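Local coordinates for protein beta-N-acetylhexosaminidase (Mycobacterium smegmatis, PDB 4YYF) that probably hydrolyses terminal non-reducing N-acetyl-D-hexosamine residues from N-acetyl-beta-D-hexosaminides, as a member of glycosyl hydrolase family 3, at residues L193-F205 with Y236-G250. The protein carries 1 engineered substitution. Numbering follows the deposited sequence. Where two conformers were deposited one is given.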
# COMPACT_ATOMS: atom_id res chain seq x y z
N LEU A 193 -7.92 9.99 8.47
CA LEU A 193 -7.21 10.19 7.21
C LEU A 193 -8.19 10.41 6.08
O LEU A 193 -8.04 11.35 5.28
CB LEU A 193 -6.33 8.97 6.89
CG LEU A 193 -5.11 8.72 7.77
CD1 LEU A 193 -4.40 7.45 7.31
CD2 LEU A 193 -4.15 9.91 7.74
N ARG A 194 -9.19 9.54 6.00
CA ARG A 194 -10.24 9.61 4.99
C ARG A 194 -10.96 10.96 5.02
O ARG A 194 -11.21 11.57 3.97
CB ARG A 194 -11.25 8.45 5.22
CG ARG A 194 -12.53 8.46 4.43
CD ARG A 194 -13.38 7.18 4.73
NE ARG A 194 -12.50 6.01 4.68
CZ ARG A 194 -12.24 5.18 5.68
NH1 ARG A 194 -11.37 4.20 5.50
NH2 ARG A 194 -12.86 5.32 6.85
N ASP A 195 -11.30 11.44 6.21
CA ASP A 195 -12.00 12.73 6.30
C ASP A 195 -11.11 13.92 5.92
O ASP A 195 -11.61 15.00 5.58
CB ASP A 195 -12.61 12.93 7.70
CG ASP A 195 -13.81 12.02 7.95
OD1 ASP A 195 -14.30 11.40 6.99
OD2 ASP A 195 -14.27 11.92 9.12
N ALA A 196 -9.80 13.73 5.98
CA ALA A 196 -8.84 14.72 5.48
C ALA A 196 -8.71 14.64 3.95
O ALA A 196 -8.16 15.54 3.32
CB ALA A 196 -7.47 14.53 6.13
N GLY A 197 -9.22 13.56 3.37
CA GLY A 197 -9.13 13.37 1.93
C GLY A 197 -7.90 12.59 1.50
O GLY A 197 -7.55 12.56 0.32
N VAL A 198 -7.27 11.93 2.47
CA VAL A 198 -6.12 11.06 2.20
C VAL A 198 -6.67 9.65 2.08
O VAL A 198 -7.54 9.27 2.85
CB VAL A 198 -5.10 11.10 3.37
CG1 VAL A 198 -3.98 10.08 3.16
CG2 VAL A 198 -4.51 12.50 3.53
N LEU A 199 -6.17 8.87 1.11
CA LEU A 199 -6.59 7.48 1.01
C LEU A 199 -5.84 6.64 2.05
O LEU A 199 -4.62 6.51 1.97
CB LEU A 199 -6.28 6.92 -0.39
CG LEU A 199 -6.61 5.43 -0.57
CD1 LEU A 199 -8.15 5.18 -0.55
CD2 LEU A 199 -5.99 4.90 -1.88
N PRO A 200 -6.57 6.07 3.03
CA PRO A 200 -5.87 5.19 3.97
C PRO A 200 -5.71 3.78 3.40
O PRO A 200 -6.50 3.35 2.55
CB PRO A 200 -6.80 5.19 5.19
CG PRO A 200 -8.16 5.47 4.65
CD PRO A 200 -8.00 6.23 3.34
N VAL A 201 -4.66 3.08 3.83
CA VAL A 201 -4.38 1.73 3.33
C VAL A 201 -4.18 0.79 4.52
O VAL A 201 -3.21 0.92 5.25
CB VAL A 201 -3.13 1.68 2.43
CG1 VAL A 201 -2.99 0.28 1.77
CG2 VAL A 201 -3.19 2.77 1.33
N LEU A 202 -5.11 -0.15 4.71
CA LEU A 202 -5.02 -1.13 5.79
C LEU A 202 -3.93 -2.16 5.48
O LEU A 202 -3.91 -2.72 4.39
CB LEU A 202 -6.36 -1.85 5.93
CG LEU A 202 -7.62 -0.98 5.99
CD1 LEU A 202 -8.87 -1.86 5.97
CD2 LEU A 202 -7.61 -0.12 7.25
N LYS A 203 -3.04 -2.44 6.43
CA LYS A 203 -1.91 -3.36 6.17
C LYS A 203 -1.57 -4.15 7.44
O LYS A 203 -1.90 -3.69 8.54
CB LYS A 203 -0.70 -2.56 5.64
CG LYS A 203 -0.03 -1.67 6.68
CD LYS A 203 0.93 -0.66 6.00
CE LYS A 203 1.80 0.07 7.03
NZ LYS A 203 2.70 1.08 6.37
N HIS A 204 -0.93 -5.33 7.35
CA HIS A 204 -0.49 -5.99 6.11
C HIS A 204 -1.28 -7.30 5.92
O HIS A 204 -1.01 -8.29 6.61
CB HIS A 204 1.02 -6.31 6.19
CG HIS A 204 1.90 -5.12 6.48
ND1 HIS A 204 2.11 -4.64 7.77
CD2 HIS A 204 2.64 -4.33 5.68
CE1 HIS A 204 2.91 -3.61 7.73
NE2 HIS A 204 3.26 -3.39 6.46
N PHE A 205 -2.23 -7.31 5.00
CA PHE A 205 -3.16 -8.44 4.81
C PHE A 205 -2.44 -9.72 4.33
O PHE A 205 -1.55 -9.66 3.48
CB PHE A 205 -4.22 -8.02 3.78
CG PHE A 205 -5.32 -9.01 3.56
CD1 PHE A 205 -5.20 -10.02 2.60
CD2 PHE A 205 -6.52 -8.91 4.27
CE1 PHE A 205 -6.24 -10.93 2.38
CE2 PHE A 205 -7.56 -9.81 4.04
CZ PHE A 205 -7.41 -10.82 3.09
N TYR A 236 -10.31 -6.43 9.33
CA TYR A 236 -10.71 -6.24 7.94
C TYR A 236 -12.21 -6.40 7.72
O TYR A 236 -12.77 -5.79 6.81
CB TYR A 236 -9.94 -7.20 7.01
CG TYR A 236 -8.45 -6.95 6.97
CD1 TYR A 236 -7.90 -6.02 6.11
CD2 TYR A 236 -7.58 -7.66 7.81
CE1 TYR A 236 -6.53 -5.79 6.06
CE2 TYR A 236 -6.21 -7.43 7.78
CZ TYR A 236 -5.70 -6.49 6.90
OH TYR A 236 -4.33 -6.26 6.86
N ARG A 237 -12.86 -7.22 8.54
CA ARG A 237 -14.28 -7.50 8.37
C ARG A 237 -15.14 -6.25 8.38
O ARG A 237 -16.12 -6.18 7.66
CB ARG A 237 -14.80 -8.45 9.45
CG ARG A 237 -14.18 -9.83 9.48
CD ARG A 237 -14.72 -10.53 10.71
NE ARG A 237 -14.12 -11.84 10.97
CZ ARG A 237 -14.38 -12.56 12.06
NH1 ARG A 237 -13.81 -13.74 12.24
NH2 ARG A 237 -15.21 -12.09 12.99
N THR A 238 -14.79 -5.28 9.21
CA THR A 238 -15.54 -4.03 9.23
C THR A 238 -14.83 -2.89 8.49
O THR A 238 -15.48 -2.04 7.90
CB THR A 238 -15.94 -3.58 10.64
OG1 THR A 238 -14.77 -3.40 11.43
CG2 THR A 238 -16.83 -4.62 11.30
N LEU A 239 -13.50 -2.86 8.53
CA LEU A 239 -12.77 -1.70 8.05
C LEU A 239 -12.68 -1.62 6.52
O LEU A 239 -12.57 -0.53 5.98
CB LEU A 239 -11.37 -1.63 8.67
CG LEU A 239 -11.37 -1.48 10.19
CD1 LEU A 239 -9.97 -1.20 10.72
CD2 LEU A 239 -12.33 -0.35 10.60
N THR A 240 -12.73 -2.75 5.84
CA THR A 240 -12.69 -2.72 4.37
C THR A 240 -13.97 -2.16 3.75
O THR A 240 -13.97 -1.76 2.58
CB THR A 240 -12.41 -4.11 3.75
OG1 THR A 240 -13.49 -4.99 4.06
CG2 THR A 240 -11.13 -4.69 4.30
N GLY A 241 -15.04 -2.13 4.53
CA GLY A 241 -16.33 -1.65 4.06
C GLY A 241 -16.56 -0.17 4.31
O GLY A 241 -17.63 0.35 4.00
N GLN A 242 -15.55 0.50 4.86
CA GLN A 242 -15.62 1.94 5.13
C GLN A 242 -14.78 2.67 4.08
O GLN A 242 -13.57 2.81 4.22
CB GLN A 242 -15.18 2.24 6.58
CG GLN A 242 -16.12 1.60 7.64
CD GLN A 242 -15.62 1.71 9.09
OE1 GLN A 242 -14.63 2.39 9.38
NE2 GLN A 242 -16.31 1.02 10.01
N ALA A 243 -15.45 3.12 3.01
CA ALA A 243 -14.79 3.64 1.81
C ALA A 243 -14.69 5.17 1.83
O ALA A 243 -15.51 5.84 2.46
CB ALA A 243 -15.55 3.19 0.59
N PRO A 244 -13.70 5.74 1.14
CA PRO A 244 -12.64 5.04 0.39
C PRO A 244 -11.58 4.44 1.31
O PRO A 244 -11.22 5.00 2.36
CB PRO A 244 -12.03 6.13 -0.50
CG PRO A 244 -12.35 7.41 0.20
CD PRO A 244 -13.66 7.20 0.91
N VAL A 245 -11.09 3.28 0.90
CA VAL A 245 -10.06 2.60 1.66
C VAL A 245 -9.37 1.64 0.69
O VAL A 245 -9.98 1.19 -0.28
CB VAL A 245 -10.66 1.85 2.88
CG1 VAL A 245 -11.50 0.64 2.44
CG2 VAL A 245 -9.56 1.41 3.87
N ALA A 246 -8.10 1.37 0.93
CA ALA A 246 -7.33 0.41 0.15
C ALA A 246 -6.77 -0.62 1.11
O ALA A 246 -6.83 -0.44 2.32
CB ALA A 246 -6.20 1.09 -0.63
N VAL A 247 -6.24 -1.71 0.57
CA VAL A 247 -5.62 -2.74 1.39
C VAL A 247 -4.22 -2.99 0.82
O VAL A 247 -4.05 -2.95 -0.40
CB VAL A 247 -6.44 -4.05 1.37
CG1 VAL A 247 -5.66 -5.23 2.02
CG2 VAL A 247 -7.81 -3.85 2.06
N MSE A 248 -3.24 -3.20 1.69
CA MSE A 248 -1.92 -3.66 1.26
C MSE A 248 -1.68 -5.10 1.71
O MSE A 248 -1.84 -5.42 2.89
CB MSE A 248 -0.82 -2.77 1.85
CG MSE A 248 0.62 -3.26 1.53
SE MSE A 248 1.97 -2.03 2.25
CE MSE A 248 1.81 -0.67 0.92
N VAL A 249 -1.27 -5.95 0.78
CA VAL A 249 -0.98 -7.35 1.08
C VAL A 249 0.51 -7.52 1.38
O VAL A 249 1.35 -7.01 0.65
CB VAL A 249 -1.37 -8.27 -0.10
CG1 VAL A 249 -0.99 -9.71 0.19
CG2 VAL A 249 -2.87 -8.18 -0.36
N GLY A 250 0.84 -8.22 2.47
CA GLY A 250 2.24 -8.39 2.85
C GLY A 250 2.86 -9.63 2.22
O GLY A 250 2.21 -10.34 1.45
O HOH W 1 -12.43 3.56 9.20
O HOH W 2 -11.28 1.83 7.01
O HOH W 3 -3.13 -7.25 9.10
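Pro200 O accepts from Ala246 N at the start of a parallel backbone ladder that joins strand 199-205 to strand 246-249 and runs on to Gly250 N, bonded to Phe205 O. A beta bulge after Leu202, at the cis peptide before His204, shifts the register by one, and Phe205 N resumes the ladder on Met248 O (2.9 Å).

Polar side-chain bonding gathers at Arg194. Its chain bends at chi3 (-47°) and brings NE and NH1 side-on to Pro244 O; the NE bond (2.8 Å) is the straighter, and the acceptor lies in the guanidinium plane. The peptide of Gln242 covers one face of this group, while two waters extend the grip, NH2 to Gln242 OE1 and NH1 to Leu239 O.

Among the aromatics, Phe205 turns its edge to the face of Tyr236 in a T-shaped stack (planes at 89°), with Phe205 CD2 over the centre of the Tyr236 ring, 3.5 Å above its plane. Leu202 packs beside this pair, its CD1 on Leu239 CB (3.7 Å) and its CG on Val245 CG2. On the face of Val201 and Ala246, Val201 CG2 meets Ala246 CB (4.0 Å); Val201 CG1 also reaches Met248 CB, and Lys203 and selenomethionine Met248 lie side by side.

Lys203 NZ forms a salt bridge with Glu106 and a hydrogen bond to Phe155 O; His204 ND1 bonds Asp160. Adjacent parallel strands with helix 234-239 packed outside them are characteristic of the family 3 TIM-barrel domain; an acetate beside His204 is consistent with a pocket there.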